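Local atomic coordinates of mandelate racemase/muconate lactonizing enzyme-like protein (Roseovarius sp. TM1035, PDB entry 3RCY), a protein that probably works as a magnesium-dependent enzyme of the mandelate racemase/muconate lactonizing group in the enolase superfamily, its natural substrate not established. Residues T264-F269 with M294-A299; P87-I92 with L285-G290; L281-G286 with A306-H311. All coordinates share one frame; numbering follows the deposited sequence.

Contact 1. Residues T264-F269 with M294-A299; sequences TTKAEF and MKKVAA. With RIB (alpha-D-ribofuranose), chain L; RIB (alpha-D-ribofuranose), chain M.
Val-297 wedges its two methyls between Phe-269 and Lys-266, a compact example of two barrel helices meeting largely around one branched side chain. With CG1 anti to the backbone N (chi1 173°), the valine sends that methyl to Phe-269 CB, 3.7 Å away, while its CG2 lies 3.7 Å from Lys-266 CA. Met-294 adds a Met-aromatic contact, its SD 4.9 Å from the Phe-269 ring centroid, obliquely, 36° off the ring normal. This side is buried. The far side is looser: the chains of Lys-266 and Lys-296 touch chiefly through methylenes, CD to CD at 3.8 Å, with Lys-296 partly exposed. Their NZ atoms sit 4.3 Å apart, yet Lys-266 pairs with Glu-293 and Lys-296 with Glu-72 and Glu-302 of a neighbouring subunit, which probably offsets the like charges. On the flank turned from Val-297, Ala-267 O takes a 2.8 Å hydrogen bond from ribose O5 (chain L), and Thr-264 N bonds Glu-268 OE1 from above the carboxylate plane. OE1 also weakly accepts chain M ribose O2, and OE2 salt-bridges Arg-86 of a neighbouring subunit. Apolar packing thus joins the helices, carboxylates probably balance the lysines, and the Glu-268 flank faces the sugars.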
loop_
_atom_site.group_PDB
_atom_site.type_symbol
_atom_site.label_atom_id
_atom_site.label_comp_id
_atom_site.label_asym_id
_atom_site.label_seq_id
_atom_site.Cartn_x
_atom_site.Cartn_y
_atom_site.Cartn_z
ATOM N N THR A 264 -8.484 -22.242 12.718
ATOM C CA THR A 264 -8.139 -23.590 12.321
ATOM C C THR A 264 -7.362 -23.672 11.015
ATOM O O THR A 264 -7.726 -23.030 10.022
ATOM C CB THR A 264 -9.390 -24.509 12.271
ATOM O OG1 THR A 264 -8.980 -25.843 11.970
ATOM C CG2 THR A 264 -10.397 -24.028 11.229
ATOM N N THR A 265 -6.329 -24.519 11.037
ATOM C CA THR A 265 -5.377 -24.764 9.930
ATOM C C THR A 265 -4.494 -23.562 9.619
ATOM O O THR A 265 -4.827 -22.418 9.946
ATOM C CB THR A 265 -6.016 -25.240 8.579
ATOM O OG1 THR A 265 -6.475 -24.103 7.837
ATOM C CG2 THR A 265 -7.156 -26.268 8.769
ATOM N N LYS A 266 -3.370 -23.839 8.958
ATOM C CA LYS A 266 -2.455 -22.803 8.495
ATOM C C LYS A 266 -3.118 -21.808 7.536
ATOM O O LYS A 266 -2.675 -20.669 7.440
ATOM C CB LYS A 266 -1.215 -23.435 7.838
ATOM C CG LYS A 266 -1.503 -24.238 6.563
ATOM C CD LYS A 266 -0.368 -25.215 6.264
ATOM C CE LYS A 266 -0.760 -26.234 5.183
ATOM N NZ LYS A 266 -1.897 -27.142 5.571
ATOM N N ALA A 267 -4.172 -22.229 6.831
ATOM C CA ALA A 267 -4.901 -21.312 5.932
ATOM C C ALA A 267 -5.506 -20.120 6.679
ATOM O O ALA A 267 -5.754 -19.077 6.082
ATOM C CB ALA A 267 -5.991 -22.054 5.137
ATOM N N GLU A 268 -5.744 -20.277 7.981
ATOM C CA GLU A 268 -6.276 -19.183 8.803
ATOM C C GLU A 268 -5.198 -18.479 9.609
ATOM O O GLU A 268 -5.283 -17.275 9.833
ATOM C CB GLU A 268 -7.397 -19.685 9.722
ATOM C CG GLU A 268 -8.670 -19.979 8.942
ATOM C CD GLU A 268 -9.852 -20.425 9.801
ATOM O OE1 GLU A 268 -9.769 -20.425 11.051
ATOM O OE2 GLU A 268 -10.889 -20.775 9.200
ATOM N N PHE A 269 -4.182 -19.224 10.045
ATOM C CA PHE A 269 -3.102 -18.608 10.816
ATOM C C PHE A 269 -2.180 -17.748 9.958
ATOM O O PHE A 269 -1.689 -16.714 10.417
ATOM C CB PHE A 269 -2.317 -19.651 11.606
ATOM C CG PHE A 269 -3.005 -20.073 12.866
ATOM C CD1 PHE A 269 -2.950 -19.271 14.007
ATOM C CD2 PHE A 269 -3.755 -21.248 12.904
ATOM C CE1 PHE A 269 -3.625 -19.646 15.179
ATOM C CE2 PHE A 269 -4.425 -21.639 14.066
ATOM C CZ PHE A 269 -4.360 -20.830 15.208
ATOM N N MET A 294 0.193 -27.717 13.143
ATOM C CA MET A 294 0.663 -26.637 14.007
ATOM C C MET A 294 2.182 -26.425 13.982
ATOM O O MET A 294 2.642 -25.315 14.246
ATOM C CB MET A 294 0.121 -26.783 15.436
ATOM C CG MET A 294 -1.385 -26.459 15.541
ATOM S SD MET A 294 -1.820 -24.873 14.777
ATOM C CE MET A 294 -2.357 -25.358 13.140
ATOM N N LYS A 295 2.946 -27.472 13.649
ATOM C CA LYS A 295 4.383 -27.313 13.361
ATOM C C LYS A 295 4.600 -26.420 12.136
ATOM O O LYS A 295 5.513 -25.584 12.103
ATOM C CB LYS A 295 5.082 -28.675 13.172
ATOM C CG LYS A 295 5.373 -29.446 14.475
ATOM C CD LYS A 295 6.540 -28.837 15.292
ATOM C CE LYS A 295 7.909 -29.078 14.651
ATOM N NZ LYS A 295 9.028 -28.689 15.583
ATOM N N LYS A 296 3.752 -26.594 11.129
ATOM C CA LYS A 296 3.776 -25.732 9.955
ATOM C C LYS A 296 3.517 -24.283 10.356
ATOM O O LYS A 296 4.236 -23.374 9.922
ATOM C CB LYS A 296 2.759 -26.215 8.910
ATOM C CG LYS A 296 3.076 -27.603 8.326
ATOM C CD LYS A 296 2.167 -27.939 7.138
ATOM C CE LYS A 296 2.595 -29.239 6.442
ATOM N NZ LYS A 296 1.575 -29.690 5.418
ATOM N N VAL A 297 2.517 -24.067 11.213
ATOM C CA VAL A 297 2.193 -22.721 11.700
ATOM C C VAL A 297 3.321 -22.125 12.539
ATOM O O VAL A 297 3.640 -20.943 12.395
ATOM C CB VAL A 297 0.827 -22.689 12.451
ATOM C CG1 VAL A 297 0.588 -21.336 13.106
ATOM C CG2 VAL A 297 -0.290 -22.998 11.483
ATOM N N ALA A 298 3.926 -22.943 13.401
ATOM C CA ALA A 298 5.071 -22.499 14.208
ATOM C C ALA A 298 6.214 -21.966 13.342
ATOM O O ALA A 298 6.822 -20.948 13.684
ATOM C CB ALA A 298 5.576 -23.630 15.128
ATOM N N ALA A 299 6.501 -22.650 12.232
ATOM C CA ALA A 299 7.553 -22.217 11.299
ATOM C C ALA A 299 7.197 -20.891 10.631
ATOM O O ALA A 299 8.067 -20.036 10.436
ATOM C CB ALA A 299 7.819 -23.283 10.252
HETATM O O5 RIB L . -8.205 -19.563 4.723
HETATM C C5 RIB L . -8.715 -18.260 5.022
HETATM C C4 RIB L . -10.226 -18.302 4.888
HETATM O O4 RIB L . -10.615 -17.538 3.748
HETATM C C3 RIB L . -10.684 -19.729 4.663
HETATM O O3 RIB L . -11.481 -20.154 5.784
HETATM C C2 RIB L . -11.416 -19.717 3.329
HETATM O O2 RIB L . -12.721 -20.272 3.437
HETATM C C1 RIB L . -11.538 -18.255 2.930
HETATM O O1 RIB L . -11.252 -18.037 1.535
HETATM O O5 RIB M . -13.880 -15.000 7.717
HETATM C C5 RIB M . -12.459 -14.987 7.546
HETATM C C4 RIB M . -11.871 -16.072 8.431
HETATM O O4 RIB M . -10.553 -15.715 8.841
HETATM C C3 RIB M . -12.667 -16.228 9.708
HETATM O O3 RIB M . -13.560 -17.322 9.590
HETATM C C2 RIB M . -11.653 -16.548 10.768
HETATM O O2 RIB M . -11.629 -17.954 10.996
HETATM C C1 RIB M . -10.322 -16.103 10.199
HETATM O O1 RIB M . -9.812 -15.005 10.966
#

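Contact 2. Residues P87-I92 with L285-G290; sequences PDLTAI and LGRAGG. With RIB (alpha-D-ribofuranose), chain L.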
loop_
_atom_site.group_PDB
_atom_site.type_symbol
_atom_site.label_atom_id
_atom_site.label_comp_id
_atom_site.label_asym_id
_atom_site.label_seq_id
_atom_site.Cartn_x
_atom_site.Cartn_y
_atom_site.Cartn_z
ATOM N N PRO A 87 -10.913 -24.589 5.315
ATOM C CA PRO A 87 -11.090 -25.079 6.679
ATOM C C PRO A 87 -12.554 -25.323 7.060
ATOM O O PRO A 87 -13.378 -24.425 6.930
ATOM C CB PRO A 87 -10.492 -23.953 7.538
ATOM C CG PRO A 87 -9.548 -23.240 6.636
ATOM C CD PRO A 87 -10.218 -23.287 5.287
ATOM N N ASP A 88 -12.857 -26.541 7.505
ATOM C CA ASP A 88 -14.159 -26.862 8.096
ATOM C C ASP A 88 -13.945 -27.013 9.595
ATOM O O ASP A 88 -13.347 -27.986 10.041
ATOM C CB ASP A 88 -14.732 -28.159 7.501
ATOM C CG ASP A 88 -16.125 -28.503 8.046
ATOM O OD1 ASP A 88 -16.362 -28.382 9.262
ATOM O OD2 ASP A 88 -16.992 -28.915 7.248
ATOM N N LEU A 89 -14.445 -26.052 10.371
ATOM C CA LEU A 89 -14.182 -26.011 11.813
ATOM C C LEU A 89 -14.530 -27.333 12.517
ATOM O O LEU A 89 -13.773 -27.823 13.359
ATOM C CB LEU A 89 -14.927 -24.837 12.452
ATOM C CG LEU A 89 -14.617 -24.546 13.923
ATOM C CD1 LEU A 89 -13.182 -24.024 14.097
ATOM C CD2 LEU A 89 -15.624 -23.560 14.467
ATOM N N THR A 90 -15.655 -27.927 12.135
ATOM C CA THR A 90 -16.134 -29.148 12.776
ATOM C C THR A 90 -15.359 -30.397 12.327
ATOM O O THR A 90 -14.922 -31.193 13.169
ATOM C CB THR A 90 -17.664 -29.309 12.562
ATOM O OG1 THR A 90 -18.355 -28.415 13.436
ATOM C CG2 THR A 90 -18.135 -30.736 12.844
ATOM N N ALA A 91 -15.189 -30.566 11.016
ATOM C CA ALA A 91 -14.483 -31.739 10.479
ATOM C C ALA A 91 -12.999 -31.770 10.865
ATOM O O ALA A 91 -12.439 -32.838 11.121
ATOM C CB ALA A 91 -14.632 -31.815 8.960
ATOM N N ILE A 92 -12.364 -30.600 10.897
ATOM C CA ILE A 92 -10.944 -30.514 11.262
ATOM C C ILE A 92 -10.776 -30.701 12.779
ATOM O O ILE A 92 -9.775 -31.267 13.234
ATOM C CB ILE A 92 -10.286 -29.208 10.736
ATOM C CG1 ILE A 92 -10.305 -29.166 9.195
ATOM C CG2 ILE A 92 -8.866 -29.051 11.247
ATOM C CD1 ILE A 92 -9.495 -30.279 8.492
ATOM N N LEU A 285 -4.671 -27.295 19.598
ATOM C CA LEU A 285 -4.228 -28.402 18.728
ATOM C C LEU A 285 -5.339 -29.398 18.393
ATOM O O LEU A 285 -5.347 -29.983 17.305
ATOM C CB LEU A 285 -3.020 -29.126 19.328
ATOM C CG LEU A 285 -1.645 -28.548 18.934
ATOM C CD1 LEU A 285 -1.456 -27.118 19.442
ATOM C CD2 LEU A 285 -0.519 -29.428 19.456
ATOM N N GLY A 286 -6.273 -29.578 19.327
ATOM C CA GLY A 286 -7.452 -30.435 19.110
ATOM C C GLY A 286 -8.482 -29.830 18.169
ATOM O O GLY A 286 -9.452 -30.488 17.795
ATOM N N ARG A 287 -8.274 -28.571 17.798
ATOM C CA ARG A 287 -9.137 -27.888 16.843
ATOM C C ARG A 287 -8.424 -27.572 15.536
ATOM O O ARG A 287 -8.999 -27.708 14.454
ATOM C CB ARG A 287 -9.665 -26.574 17.448
ATOM C CG ARG A 287 -10.188 -25.580 16.400
ATOM C CD ARG A 287 -10.906 -24.419 17.048
ATOM N NE ARG A 287 -12.289 -24.755 17.393
ATOM C CZ ARG A 287 -12.964 -24.200 18.393
ATOM N NH1 ARG A 287 -12.380 -23.301 19.178
ATOM N NH2 ARG A 287 -14.223 -24.548 18.614
ATOM N N ALA A 288 -7.171 -27.140 15.642
ATOM C CA ALA A 288 -6.526 -26.406 14.558
ATOM C C ALA A 288 -5.905 -27.261 13.468
ATOM O O ALA A 288 -5.348 -26.723 12.512
ATOM C CB ALA A 288 -5.496 -25.399 15.124
ATOM N N GLY A 289 -5.989 -28.581 13.612
ATOM C CA GLY A 289 -5.453 -29.494 12.604
ATOM C C GLY A 289 -4.447 -30.500 13.138
ATOM O O GLY A 289 -3.910 -31.305 12.373
ATOM N N GLY A 290 -4.181 -30.436 14.438
ATOM C CA GLY A 290 -3.256 -31.346 15.107
ATOM C C GLY A 290 -1.812 -30.869 15.173
ATOM O O GLY A 290 -1.502 -29.725 14.829
HETATM O O5 RIB L . -8.205 -19.563 4.723
HETATM C C5 RIB L . -8.715 -18.260 5.022
HETATM C C4 RIB L . -10.226 -18.302 4.888
HETATM O O4 RIB L . -10.615 -17.538 3.748
HETATM C C3 RIB L . -10.684 -19.729 4.663
HETATM O O3 RIB L . -11.481 -20.154 5.784
HETATM C C2 RIB L . -11.416 -19.717 3.329
HETATM O O2 RIB L . -12.721 -20.272 3.437
HETATM C C1 RIB L . -11.538 -18.255 2.930
HETATM O O1 RIB L . -11.252 -18.037 1.535
HETATM O O HOH W 1 -13.415 -27.089 16.258
HETATM O O HOH W 2 -11.152 -27.043 13.122
#
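The two backbones come nearest at Ile-92 and Gly-289, whose CA atoms are 5.7 Å apart, and no direct hydrogen bond joins them. The side chains fill the gap at two points. Ile-92 presses its CG2 branch onto the turn that follows the weakly bonded helix at about 285-288, 3.7 Å from Gly-289 CA and 3.5 Å from Arg-287 O; chi1 of -63° sets this methyl opposite the isoleucine's own backbone N. Gly-289 leaves the helix with positive phi (124°), a conformation in which a CB would collide with the preceding carbonyl oxygen. At the second point Leu-89 lays CD1 against the Arg-287 chain, 3.5 Å from NE, approaching the guanidinium obliquely. The arginine runs out extended and then bends at chi3 (-82°), which turns its head group past the leucine. Its NH1 bonds Glu-261 O, the backbone of a magnesium ligand.

Water supplies the polar link. One water lies in the guanidinium plane at its edge, accepting from Arg-287 NE at 2.8 Å and donating to Leu-89 O. A second donates both to Leu-89 O, at 2.7 Å, and to Arg-287 O, so a single carbonyl near the start of helix 89-110 serves two bridges. That helix is capped by Asp-88, whose OD1 receives Ala-91 N at 3.0 Å; the other carboxylate oxygen, OD2, bonds Ser-45 and Thr-90 of a neighbouring subunit. Just ahead of the cap, Pro-87 places CD 3.4 Å from ribose O3 (chain L). An N-terminal-domain helix start thus meets the turn after a barrel strand, through apolar wedges and bridging waters, an interface characteristic of the enolase superfamily, in which the N-terminal domain packs over the barrel end that carries the active site.

Contact 3. Residues L281-G286 with A306-H311; sequences LQPALG and AQMAPH
Leu-281 and Met-308 face each other across a parallel bridge, and their side chains lie together on the same face of the sheet. The methionine is folded twice, at chi2 (-61°) and chi3 (-66°), and these bends bring its end back over the neighbouring strand. SD comes to 3.8 Å from Leu-281 CB, and CE continues on to the proline ring, 3.6 Å from Pro-283 CD. Met-308 and Leu-281 lie obliquely to one another, whereas Met-308 meets Pro-283 at about a right angle. With an alanine in place of Met-308, Pro-283 and Leu-281 CB would probably lose this cover, and a gap is likely to open towards Ala-298 of helix 290-302, which also packs on the methionine.

The backbone fixes the frame. Leu-281 N gives a nearly straight bond to Gln-307 O, Leu-281 O receives Ala-309 N at 2.8 Å, and beyond the bridge His-311 N reaches Pro-283 O at 2.9 Å from above the carbonyl plane. A water continues the pairing from Leu-285 N to His-311 O.

Gln-282 and His-311 lead towards the metal site. Gln-282 is extended beyond CG, and its NE2 bonds Glu-235 OE1, the carboxylate of a magnesium ligand. His-311 holds CG opposite its backbone N (chi1 180°), which carries the ring off the paired strand although CB stays 3.4 Å from Gln-282 O; Ala-284 CB approaches the ring obliquely, 3.8 Å from ND1. The nearest atom of the histidine side chain is about 4 Å from the magnesium ion. Met-308, Leu-281 and Pro-283 thus seal the strands against the helix layer, while main-chain bonds probably help hold His-311 beside the metal and Gln-282 as a second-shell partner of Glu-235.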
loop_
_atom_site.group_PDB
_atom_site.type_symbol
_atom_site.label_atom_id
_atom_site.label_comp_id
_atom_site.label_asym_id
_atom_site.label_seq_id
_atom_site.Cartn_x
_atom_site.Cartn_y
_atom_site.Cartn_z
ATOM N N LEU A 281 0.470 -16.630 18.702
ATOM C CA LEU A 281 -0.544 -17.538 18.164
ATOM C C LEU A 281 -0.913 -18.604 19.183
ATOM O O LEU A 281 -0.037 -19.253 19.745
ATOM C CB LEU A 281 -0.069 -18.191 16.851
ATOM C CG LEU A 281 0.363 -17.243 15.721
ATOM C CD1 LEU A 281 0.773 -18.019 14.464
ATOM C CD2 LEU A 281 -0.704 -16.180 15.385
ATOM N N GLN A 282 -2.216 -18.787 19.391
ATOM C CA GLN A 282 -2.723 -19.667 20.441
ATOM C C GLN A 282 -3.648 -20.756 19.892
ATOM O O GLN A 282 -4.823 -20.833 20.278
ATOM C CB GLN A 282 -3.460 -18.838 21.500
ATOM C CG GLN A 282 -2.644 -17.672 22.066
ATOM C CD GLN A 282 -3.494 -16.724 22.878
ATOM O OE1 GLN A 282 -4.488 -16.178 22.385
ATOM N NE2 GLN A 282 -3.106 -16.514 24.132
ATOM N N PRO A 283 -3.131 -21.612 18.989
ATOM C CA PRO A 283 -4.040 -22.620 18.460
ATOM C C PRO A 283 -4.408 -23.623 19.539
ATOM O O PRO A 283 -3.613 -23.889 20.457
ATOM C CB PRO A 283 -3.209 -23.317 17.391
ATOM C CG PRO A 283 -1.780 -23.227 17.924
ATOM C CD PRO A 283 -1.729 -21.854 18.588
ATOM N N ALA A 284 -5.630 -24.131 19.456
ATOM C CA ALA A 284 -5.985 -25.330 20.191
ATOM C C ALA A 284 -5.681 -26.494 19.255
ATOM O O ALA A 284 -6.351 -26.659 18.230
ATOM C CB ALA A 284 -7.471 -25.304 20.565
ATOM N N LEU A 285 -4.671 -27.295 19.598
ATOM C CA LEU A 285 -4.228 -28.402 18.728
ATOM C C LEU A 285 -5.339 -29.398 18.393
ATOM O O LEU A 285 -5.347 -29.983 17.305
ATOM C CB LEU A 285 -3.020 -29.126 19.328
ATOM C CG LEU A 285 -1.645 -28.548 18.934
ATOM C CD1 LEU A 285 -1.456 -27.118 19.442
ATOM C CD2 LEU A 285 -0.519 -29.428 19.456
ATOM N N GLY A 286 -6.273 -29.578 19.327
ATOM C CA GLY A 286 -7.452 -30.435 19.110
ATOM C C GLY A 286 -8.482 -29.830 18.169
ATOM O O GLY A 286 -9.452 -30.488 17.795
ATOM N N ALA A 306 7.564 -14.144 15.557
ATOM C CA ALA A 306 6.356 -14.299 16.361
ATOM C C ALA A 306 6.456 -15.619 17.122
ATOM O O ALA A 306 7.287 -16.463 16.785
ATOM C CB ALA A 306 5.127 -14.284 15.458
ATOM N N GLN A 307 5.617 -15.797 18.141
ATOM C CA GLN A 307 5.708 -16.965 19.018
ATOM C C GLN A 307 4.401 -17.729 19.191
ATOM O O GLN A 307 3.320 -17.199 18.932
ATOM C CB GLN A 307 6.250 -16.560 20.389
ATOM C CG GLN A 307 7.690 -16.060 20.339
ATOM C CD GLN A 307 8.359 -16.069 21.682
ATOM O OE1 GLN A 307 7.867 -15.480 22.649
ATOM N NE2 GLN A 307 9.508 -16.724 21.751
ATOM N N MET A 308 4.525 -18.976 19.634
ATOM C CA MET A 308 3.380 -19.832 19.904
ATOM C C MET A 308 3.081 -19.884 21.410
ATOM O O MET A 308 3.997 -19.899 22.249
ATOM C CB MET A 308 3.631 -21.251 19.374
ATOM C CG MET A 308 4.062 -21.325 17.903
ATOM S SD MET A 308 2.868 -20.653 16.726
ATOM C CE MET A 308 1.492 -21.789 16.894
ATOM N N ALA A 309 1.798 -19.898 21.741
ATOM C CA ALA A 309 1.361 -20.152 23.109
ATOM C C ALA A 309 0.132 -21.061 23.048
ATOM O O ALA A 309 -0.993 -20.569 23.040
ATOM C CB ALA A 309 1.057 -18.834 23.836
ATOM N N PRO A 310 0.349 -22.395 22.972
ATOM C CA PRO A 310 -0.726 -23.376 22.770
ATOM C C PRO A 310 -1.880 -23.211 23.765
ATOM O O PRO A 310 -1.659 -23.126 24.975
ATOM C CB PRO A 310 -0.020 -24.721 22.979
ATOM C CG PRO A 310 1.409 -24.448 22.620
ATOM C CD PRO A 310 1.666 -23.050 23.110
ATOM N N HIS A 311 -3.092 -23.139 23.231
ATOM C CA HIS A 311 -4.306 -22.967 24.020
ATOM C C HIS A 311 -4.644 -24.221 24.811
ATOM O O HIS A 311 -4.467 -25.335 24.315
ATOM C CB HIS A 311 -5.487 -22.654 23.086
ATOM C CG HIS A 311 -6.793 -22.467 23.796
ATOM N ND1 HIS A 311 -7.735 -23.469 23.906
ATOM C CD2 HIS A 311 -7.308 -21.395 24.445
ATOM C CE1 HIS A 311 -8.784 -23.016 24.571
ATOM N NE2 HIS A 311 -8.550 -21.760 24.910
HETATM O O HOH W 3 -2.296 -19.322 25.186
HETATM O O HOH W 4 -4.096 -27.075 22.292
#

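In the fold
The contacts run from the helix layer through the barrel to its cap. Contacts 1 and 3, with centres 9 Å apart, lie on the helix and strand sides of the barrel wall, where strand 280-281, helix 290-302 and strand 307-308 follow in order: Met-294 SD packs 3.3 Å from Pro-283 CB, and Leu-281 CD1 approaches Val-297 CG1. Contact 2 lies 11 Å from contact 1, centre to centre, and is tied to it by Thr-265 N and Ala-288 O, 2.8 Å apart. Both touch the chain L ribose and a neighbouring subunit. Contacts 2 and 3, 13 Å between centres, share Leu-285 and Gly-286, so one turn links the domain interface to strand ends beside magnesium.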